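Local atomic coordinates of fusolin (Unidentified entomopoxvirus, PDB entry 4YN2), a protein that forms the crystalline spindles of an entomopoxvirus that enhance virulence and, being akin to lytic polysaccharide monooxygenases, probably attacks chitin. Residues G73-Y76 and C80-T83; P88-L91 and A96-W99; V210-L215 and E220-C225. All coordinates share one frame; numbering follows the deposited sequence.

Contact 1: G73-Y76 and C80-T83; sequences GPDY and CHIT. With NAG (2-acetamido-2-deoxy-beta-D-glucopyranose), chain B.
Where the loop after strand 69-71 turns into helix 79-86, Asp75 lays its carboxylate over one face of the His81 imidazole. OD2 of Asp75 stands 3.3 Å above the ring plane of His81, offset toward the rim and nearest to CG, and OD1 of Asp75 is 3.3 Å from NE2 of His81. The carboxylate is tilted 26° against the ring, and the angle at NE2 is too poor for a hydrogen bond. The ring is carried off the helix toward the loop by a chi1 of 175°, which sets CG of His81 opposite the backbone N. Its nitrogens bond elsewhere, ND1 to OE1 of Gln85 and NE2 to the carbonyl oxygen of Ala72, which fixes the rotation of the ring.

One residue further on, the carbonyl oxygen of Tyr76 meets the aliphatic branch of Ile82, 3.5 Å from CG1. The phenol of Tyr76 turns the other way, to the glycan, where its OH donates a 3.1 Å hydrogen bond to the acetamide oxygen O7 of the N-acetylglucosamine; O7 lies at the edge of the phenol ring, near its plane.

Both imidazole nitrogens of His81 face oxygen atoms while a carboxylate lies over its face, a setting that would tend to stabilise a protonated, positively charged ring; the attraction to Asp75 would then be electrostatic without a directed bond.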
loop_
_atom_site.group_PDB
_atom_site.type_symbol
_atom_site.label_atom_id
_atom_site.label_comp_id
_atom_site.label_asym_id
_atom_site.label_seq_id
_atom_site.Cartn_x
_atom_site.Cartn_y
_atom_site.Cartn_z
ATOM N N GLY A 73 -5.274 3.049 24.844
ATOM C CA GLY A 73 -5.863 3.294 26.150
ATOM C C GLY A 73 -7.201 3.992 26.028
ATOM O O GLY A 73 -7.769 4.056 24.933
ATOM N N PRO A 74 -7.733 4.542 27.139
ATOM C CA PRO A 74 -9.084 5.135 27.093
ATOM C C PRO A 74 -9.253 6.381 26.219
ATOM O O PRO A 74 -10.372 6.664 25.798
ATOM C CB PRO A 74 -9.369 5.498 28.564
ATOM C CG PRO A 74 -8.389 4.780 29.361
ATOM C CD PRO A 74 -7.194 4.532 28.514
ATOM N N ASP A 75 -8.171 7.129 25.971
ATOM C CA ASP A 75 -8.208 8.365 25.180
ATOM C C ASP A 75 -7.744 8.116 23.719
ATOM O O ASP A 75 -7.028 8.926 23.141
ATOM C CB ASP A 75 -7.356 9.456 25.859
ATOM C CG ASP A 75 -5.897 9.096 26.035
ATOM O OD1 ASP A 75 -5.603 7.893 26.246
ATOM O OD2 ASP A 75 -5.047 10.020 25.994
ATOM N N TYR A 76 -8.240 7.029 23.111
ATOM C CA TYR A 76 -7.999 6.645 21.707
ATOM C C TYR A 76 -8.523 7.708 20.714
ATOM O O TYR A 76 -8.133 7.709 19.555
ATOM C CB TYR A 76 -8.660 5.273 21.400
ATOM C CG TYR A 76 -10.151 5.263 21.633
ATOM C CD1 TYR A 76 -11.021 5.815 20.707
ATOM C CD2 TYR A 76 -10.685 4.801 22.833
ATOM C CE1 TYR A 76 -12.379 5.929 20.969
ATOM C CE2 TYR A 76 -12.050 4.883 23.095
ATOM C CZ TYR A 76 -12.895 5.442 22.157
ATOM O OH TYR A 76 -14.239 5.530 22.431
ATOM N N CYS A 80 -3.792 14.110 19.275
ATOM C CA CYS A 80 -2.388 14.318 19.651
ATOM C C CYS A 80 -1.825 13.090 20.364
ATOM O O CYS A 80 -0.667 12.777 20.156
ATOM C CB CYS A 80 -2.209 15.576 20.497
ATOM S SG CYS A 80 -2.562 17.113 19.610
ATOM N N HIS A 81 -2.620 12.404 21.182
ATOM C CA HIS A 81 -2.189 11.177 21.853
ATOM C C HIS A 81 -1.838 10.116 20.802
ATOM O O HIS A 81 -0.766 9.526 20.874
ATOM C CB HIS A 81 -3.296 10.674 22.791
ATOM C CG HIS A 81 -3.016 9.362 23.444
ATOM N ND1 HIS A 81 -1.886 9.166 24.191
ATOM C CD2 HIS A 81 -3.754 8.229 23.462
ATOM C CE1 HIS A 81 -1.933 7.911 24.604
ATOM N NE2 HIS A 81 -3.059 7.322 24.211
ATOM N N ILE A 82 -2.690 9.940 19.785
ATOM C CA ILE A 82 -2.425 8.956 18.730
ATOM C C ILE A 82 -1.172 9.331 17.943
ATOM O O ILE A 82 -0.282 8.509 17.781
ATOM C CB ILE A 82 -3.641 8.795 17.772
ATOM C CG1 ILE A 82 -4.876 8.238 18.508
ATOM C CG2 ILE A 82 -3.279 7.901 16.553
ATOM C CD1 ILE A 82 -4.679 6.905 19.248
ATOM N N THR A 83 -1.115 10.572 17.474
ATOM C CA THR A 83 -0.044 11.084 16.630
ATOM C C THR A 83 1.293 11.207 17.357
ATOM O O THR A 83 2.310 11.084 16.699
ATOM C CB THR A 83 -0.461 12.452 16.046
ATOM O OG1 THR A 83 -1.622 12.274 15.227
ATOM C CG2 THR A 83 0.625 13.123 15.219
HETATM C C1 NAG B . -14.940 11.269 18.915
HETATM C C2 NAG B . -15.207 10.608 20.266
HETATM C C3 NAG B . -15.558 11.690 21.286
HETATM C C4 NAG B . -14.486 12.776 21.307
HETATM C C5 NAG B . -14.286 13.337 19.902
HETATM C C6 NAG B . -13.187 14.368 19.796
HETATM C C7 NAG B . -16.162 8.329 20.336
HETATM C C8 NAG B . -17.425 7.522 20.254
HETATM N N2 NAG B . -16.298 9.654 20.146
HETATM O O3 NAG B . -15.663 11.078 22.567
HETATM O O4 NAG B . -14.900 13.836 22.160
HETATM O O5 NAG B . -13.935 12.267 19.016
HETATM O O6 NAG B . -11.897 13.788 19.944
HETATM O O7 NAG B . -15.075 7.808 20.568
#

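Contact 2: P88-L91 and A96-W99; sequences PNYL and AHSW
Tyr90 and His97 lie ring over ring in an offset stack, the planes 21° apart and the centroids separated by 4.6 Å. The overlap is partial and involves one side of the phenol: CE2 of Tyr90 sits 3.5 Å from CG of His97, and CD2 of Tyr90 comes within 3.6 Å of ND1 of His97. CB of His97 also lies over the phenol, 3.8 Å from the Tyr90 ring centroid and only 19° off the ring normal, which makes a CH-pi contact next to the stack. The imidazole is thus slid past the middle of the tyrosine ring, and it is the methylene that sits nearer its centre. That placement follows from the first torsion of His97, where CG is tucked between the backbone N and the carbonyl carbon (chi1 68°). The two side chains arrive from separate segments of the loop and cross at about a right angle, even though their rings end up only modestly tilted.

Both segments belong to the irregular chain between helix 79-86 and strand 118-121, a loop region of the lytic polysaccharide monooxygenase-like domain. The stack closes a short loop at the protein surface around Cys92, which is tied by a disulfide to Cys225 of strand 220-231. CB of Tyr90 points toward the 96-99 segment.

The other face of the imidazole is approached by OG of Ser98, 3.7 Å above the plane and also near the rim, so the ring lies between the tyrosine and the neighbouring serine. Its ND1 is hydrogen-bonded to the carbonyl oxygen of Gly95, which settles how the ring is turned, while the side chain of Tyr90 also touches Ser107 and Arg162.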
loop_
_atom_site.group_PDB
_atom_site.type_symbol
_atom_site.label_atom_id
_atom_site.label_comp_id
_atom_site.label_asym_id
_atom_site.label_seq_id
_atom_site.Cartn_x
_atom_site.Cartn_y
_atom_site.Cartn_z
ATOM N N PRO A 88 3.430 7.312 16.690
ATOM C CA PRO A 88 4.120 8.536 16.267
ATOM C C PRO A 88 4.956 8.369 15.010
ATOM O O PRO A 88 5.161 9.337 14.283
ATOM C CB PRO A 88 5.012 8.869 17.464
ATOM C CG PRO A 88 5.298 7.579 18.101
ATOM C CD PRO A 88 4.067 6.725 17.890
ATOM N N ASN A 89 5.476 7.163 14.791
ATOM C CA ASN A 89 6.331 6.834 13.667
ATOM C C ASN A 89 6.068 5.409 13.241
ATOM O O ASN A 89 5.314 4.706 13.917
ATOM C CB ASN A 89 7.792 6.963 14.104
ATOM C CG ASN A 89 8.167 8.289 14.701
ATOM O OD1 ASN A 89 8.455 8.388 15.899
ATOM N ND2 ASN A 89 8.246 9.317 13.867
ATOM N N TYR A 90 6.730 4.964 12.165
ATOM C CA TYR A 90 6.610 3.612 11.641
ATOM C C TYR A 90 5.143 3.269 11.444
ATOM O O TYR A 90 4.664 2.255 11.946
ATOM C CB TYR A 90 7.309 2.616 12.579
ATOM C CG TYR A 90 8.780 2.912 12.741
ATOM C CD1 TYR A 90 9.672 2.676 11.711
ATOM C CD2 TYR A 90 9.281 3.426 13.932
ATOM C CE1 TYR A 90 11.035 2.919 11.861
ATOM C CE2 TYR A 90 10.641 3.705 14.083
ATOM C CZ TYR A 90 11.517 3.440 13.045
ATOM O OH TYR A 90 12.873 3.681 13.155
ATOM N N LEU A 91 4.422 4.139 10.733
ATOM C CA LEU A 91 2.968 4.012 10.595
ATOM C C LEU A 91 2.536 2.686 9.980
ATOM O O LEU A 91 1.597 2.084 10.499
ATOM C CB LEU A 91 2.361 5.178 9.809
ATOM C CG LEU A 91 1.956 6.379 10.663
ATOM C CD1 LEU A 91 3.169 7.004 11.330
ATOM C CD2 LEU A 91 1.198 7.390 9.852
ATOM N N ALA A 96 5.400 -0.414 15.673
ATOM C CA ALA A 96 6.206 -1.503 16.231
ATOM C C ALA A 96 7.565 -1.585 15.537
ATOM O O ALA A 96 7.641 -1.936 14.363
ATOM C CB ALA A 96 5.462 -2.815 16.088
ATOM N N HIS A 97 8.630 -1.245 16.250
ATOM C CA HIS A 97 9.970 -1.239 15.666
ATOM C C HIS A 97 11.060 -1.814 16.612
ATOM O O HIS A 97 12.230 -1.515 16.398
ATOM C CB HIS A 97 10.326 0.195 15.255
ATOM C CG HIS A 97 10.516 1.124 16.410
ATOM N ND1 HIS A 97 9.441 1.716 17.046
ATOM C CD2 HIS A 97 11.655 1.523 17.018
ATOM C CE1 HIS A 97 9.958 2.433 18.030
ATOM N NE2 HIS A 97 11.287 2.351 18.043
ATOM N N SER A 98 10.698 -2.625 17.622
ATOM C CA SER A 98 11.663 -3.205 18.577
ATOM C C SER A 98 11.316 -4.671 18.779
ATOM O O SER A 98 10.259 -4.964 19.326
ATOM C CB SER A 98 11.631 -2.444 19.899
ATOM O OG SER A 98 12.011 -1.088 19.723
ATOM N N TRP A 99 12.178 -5.584 18.297
ATOM C CA TRP A 99 11.899 -7.027 18.259
ATOM C C TRP A 99 11.617 -7.671 19.635
ATOM O O TRP A 99 10.797 -8.585 19.691
ATOM C CB TRP A 99 13.028 -7.800 17.539
ATOM C CG TRP A 99 14.248 -8.068 18.369
ATOM C CD1 TRP A 99 15.214 -7.175 18.732
ATOM C CD2 TRP A 99 14.595 -9.309 18.987
ATOM N NE1 TRP A 99 16.154 -7.792 19.527
ATOM C CE2 TRP A 99 15.794 -9.103 19.703
ATOM C CE3 TRP A 99 14.014 -10.586 18.996
ATOM C CZ2 TRP A 99 16.427 -10.128 20.414
ATOM C CZ3 TRP A 99 14.641 -11.598 19.705
ATOM C CH2 TRP A 99 15.836 -11.366 20.395
#

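Contact 3: V210-L215 and E220-C225; sequences VRWQRL and EGFYNC. With NAG (2-acetamido-2-deoxy-beta-D-glucopyranose), chain B.
Trp212 and Phe222 face each other as a hydrogen-bonded antiparallel pair, and here the packing is tight: two 2.8 Å bonds join them, Trp212 N to Phe222 O and Phe222 N to Trp212 O. CE3 of Trp212 touches CD1 of Phe222 at 3.8 Å, with the ring planes oblique at 41°. The Phe222 side chain comes within about 3 Å of the zinc held by His1 and His142, consistent with the axial aromatic residue beside the metal in lytic polysaccharide monooxygenases.

These strands form a beta hairpin in the beta-sandwich core of that family. On its other face Arg211, extended with CG anti to the backbone N (chi1 176°), runs alongside Tyr223. Its CG lies over the ring face, 4.0 Å from the centroid, and NE makes a weak bond to Tyr223 OH. That hydroxyl in turn donates to a water (2.6 Å), which donates to OE1 of Gln213.

Toward the turn the grip slackens. Arg214 N still bonds Glu220 O at 3.1 Å, but their partly exposed side chains part: NH1 of Arg214 is 6.3 Å from OE1 of Glu220, and the guanidinium pairs with Asp216 instead.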
loop_
_atom_site.group_PDB
_atom_site.type_symbol
_atom_site.label_atom_id
_atom_site.label_comp_id
_atom_site.label_asym_id
_atom_site.label_seq_id
_atom_site.Cartn_x
_atom_site.Cartn_y
_atom_site.Cartn_z
ATOM N N VAL A 210 -5.501 2.600 6.770
ATOM C CA VAL A 210 -6.769 2.178 7.359
ATOM C C VAL A 210 -6.552 1.892 8.819
ATOM O O VAL A 210 -5.665 1.118 9.172
ATOM C CB VAL A 210 -7.359 0.942 6.627
ATOM C CG1 VAL A 210 -8.704 0.549 7.228
ATOM C CG2 VAL A 210 -7.495 1.195 5.125
ATOM N N ARG A 211 -7.367 2.493 9.661
ATOM C CA ARG A 211 -7.306 2.330 11.100
ATOM C C ARG A 211 -8.612 1.754 11.594
ATOM O O ARG A 211 -9.657 2.360 11.375
ATOM C CB ARG A 211 -7.033 3.670 11.766
ATOM C CG ARG A 211 -7.038 3.642 13.282
ATOM C CD ARG A 211 -6.972 5.048 13.819
ATOM N NE ARG A 211 -6.960 5.046 15.276
ATOM C CZ ARG A 211 -7.327 6.055 16.055
ATOM N NH1 ARG A 211 -7.748 7.197 15.526
ATOM N NH2 ARG A 211 -7.270 5.934 17.377
ATOM N N TRP A 212 -8.554 0.599 12.256
ATOM C CA TRP A 212 -9.714 -0.017 12.889
ATOM C C TRP A 212 -9.522 0.162 14.380
ATOM O O TRP A 212 -8.660 -0.480 14.964
ATOM C CB TRP A 212 -9.829 -1.482 12.499
ATOM C CG TRP A 212 -11.055 -2.154 13.033
ATOM C CD1 TRP A 212 -12.254 -1.577 13.333
ATOM C CD2 TRP A 212 -11.173 -3.528 13.393
ATOM N NE1 TRP A 212 -13.136 -2.526 13.772
ATOM C CE2 TRP A 212 -12.504 -3.739 13.810
ATOM C CE3 TRP A 212 -10.292 -4.615 13.368
ATOM C CZ2 TRP A 212 -12.976 -4.989 14.189
ATOM C CZ3 TRP A 212 -10.756 -5.854 13.768
ATOM C CH2 TRP A 212 -12.083 -6.034 14.166
ATOM N N GLN A 213 -10.274 1.064 14.978
ATOM C CA GLN A 213 -10.123 1.420 16.377
ATOM C C GLN A 213 -11.249 0.898 17.242
ATOM O O GLN A 213 -12.401 1.234 17.000
ATOM C CB GLN A 213 -10.074 2.942 16.479
ATOM C CG GLN A 213 -9.902 3.499 17.900
ATOM C CD GLN A 213 -8.666 2.980 18.576
ATOM O OE1 GLN A 213 -7.553 3.111 18.063
ATOM N NE2 GLN A 213 -8.802 2.433 19.766
ATOM N N ARG A 214 -10.914 0.144 18.290
ATOM C CA ARG A 214 -11.911 -0.301 19.256
ATOM C C ARG A 214 -12.236 0.825 20.221
ATOM O O ARG A 214 -11.323 1.533 20.648
ATOM C CB ARG A 214 -11.412 -1.497 20.069
ATOM C CG ARG A 214 -11.233 -2.765 19.274
ATOM C CD ARG A 214 -10.659 -3.915 20.102
ATOM N NE ARG A 214 -11.488 -4.261 21.271
ATOM C CZ ARG A 214 -11.624 -5.474 21.808
ATOM N NH1 ARG A 214 -11.003 -6.520 21.275
ATOM N NH2 ARG A 214 -12.402 -5.653 22.869
ATOM N N LEU A 215 -13.518 0.967 20.592
ATOM C CA LEU A 215 -13.954 1.968 21.561
ATOM C C LEU A 215 -14.111 1.305 22.922
ATOM O O LEU A 215 -15.216 0.947 23.322
ATOM C CB LEU A 215 -15.265 2.644 21.149
ATOM C CG LEU A 215 -15.337 3.198 19.719
ATOM C CD1 LEU A 215 -16.358 2.496 18.967
ATOM C CD2 LEU A 215 -15.715 4.646 19.695
ATOM N N GLU A 220 -7.318 -0.852 21.882
ATOM C CA GLU A 220 -6.492 -1.443 20.838
ATOM C C GLU A 220 -6.997 -0.993 19.468
ATOM O O GLU A 220 -8.203 -0.948 19.226
ATOM C CB GLU A 220 -6.458 -2.964 20.907
ATOM C CG GLU A 220 -5.415 -3.559 19.964
ATOM C CD GLU A 220 -4.760 -4.866 20.381
ATOM O OE1 GLU A 220 -4.815 -5.217 21.581
ATOM O OE2 GLU A 220 -4.111 -5.500 19.520
ATOM N N GLY A 221 -6.065 -0.601 18.626
ATOM C CA GLY A 221 -6.342 -0.180 17.260
ATOM C C GLY A 221 -5.460 -0.934 16.301
ATOM O O GLY A 221 -4.332 -1.284 16.652
ATOM N N PHE A 222 -5.958 -1.171 15.088
ATOM C CA PHE A 222 -5.253 -1.898 14.035
ATOM C C PHE A 222 -5.013 -0.942 12.908
ATOM O O PHE A 222 -5.940 -0.253 12.495
ATOM C CB PHE A 222 -6.053 -3.121 13.590
ATOM C CG PHE A 222 -6.314 -4.038 14.764
ATOM C CD1 PHE A 222 -7.361 -3.786 15.640
ATOM C CD2 PHE A 222 -5.419 -5.049 15.086
ATOM C CE1 PHE A 222 -7.534 -4.557 16.786
ATOM C CE2 PHE A 222 -5.580 -5.802 16.249
ATOM C CZ PHE A 222 -6.660 -5.576 17.073
ATOM N N TYR A 223 -3.764 -0.849 12.445
ATOM C CA TYR A 223 -3.349 0.114 11.428
ATOM C C TYR A 223 -2.654 -0.573 10.287
ATOM O O TYR A 223 -1.671 -1.286 10.522
ATOM C CB TYR A 223 -2.378 1.128 12.043
ATOM C CG TYR A 223 -2.904 1.870 13.251
ATOM C CD1 TYR A 223 -2.979 1.253 14.493
ATOM C CD2 TYR A 223 -3.216 3.223 13.178
ATOM C CE1 TYR A 223 -3.459 1.932 15.609
ATOM C CE2 TYR A 223 -3.654 3.923 14.294
ATOM C CZ TYR A 223 -3.759 3.282 15.513
ATOM O OH TYR A 223 -4.225 3.999 16.583
ATOM N N ASN A 224 -3.155 -0.396 9.059
ATOM C CA ASN A 224 -2.564 -1.019 7.871
ATOM C C ASN A 224 -2.338 -0.047 6.765
ATOM O O ASN A 224 -3.226 0.738 6.454
ATOM C CB ASN A 224 -3.470 -2.108 7.317
ATOM C CG ASN A 224 -3.613 -3.405 8.087
ATOM O OD1 ASN A 224 -4.227 -4.340 7.581
ATOM N ND2 ASN A 224 -2.953 -3.608 9.208
ATOM N N CYS A 225 -1.203 -0.197 6.068
ATOM C CA CYS A 225 -0.923 0.540 4.853
ATOM C C CYS A 225 -1.389 -0.292 3.687
ATOM O O CYS A 225 -1.214 -1.507 3.692
ATOM C CB CYS A 225 0.554 0.887 4.745
ATOM S SG CYS A 225 1.042 2.170 5.897
HETATM C C1 NAG B . -14.940 11.269 18.915
HETATM C C2 NAG B . -15.207 10.608 20.266
HETATM C C3 NAG B . -15.558 11.690 21.286
HETATM C C4 NAG B . -14.486 12.776 21.307
HETATM C C5 NAG B . -14.286 13.337 19.902
HETATM C C6 NAG B . -13.187 14.368 19.796
HETATM C C7 NAG B . -16.162 8.329 20.336
HETATM C C8 NAG B . -17.425 7.522 20.254
HETATM N N2 NAG B . -16.298 9.654 20.146
HETATM O O3 NAG B . -15.663 11.078 22.567
HETATM O O4 NAG B . -14.900 13.836 22.160
HETATM O O5 NAG B . -13.935 12.267 19.016
HETATM O O6 NAG B . -11.897 13.788 19.944
HETATM O O7 NAG B . -15.075 7.808 20.568
HETATM O O HOH W 1 -4.751 2.550 18.734
#

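How the contacts relate
Contacts 1 and 3, with centres 12 Å apart, are joined directly: the carbonyl oxygen of Tyr76 lies 2.9 Å from NH2 of Arg211, a probable hydrogen bond, and CD1 of Ile82 packs 3.3 Å from the same nitrogen. Helix 79-86 and its leading loop thus cover the Arg211 and Tyr223 face of the hairpin, whereas Phe222 turns to the other face and the zinc. Tyr76 and Leu215 both reach O7 of one N-acetylglucosamine, with CD2 of Leu215 3.3 Å from it. Contact 2 stands apart from sugar and metal. It meets contact 1 where Thr83 O touches Pro88 CB at 3.6 Å, and its nearest atoms come about 4 Å from those of contact 3.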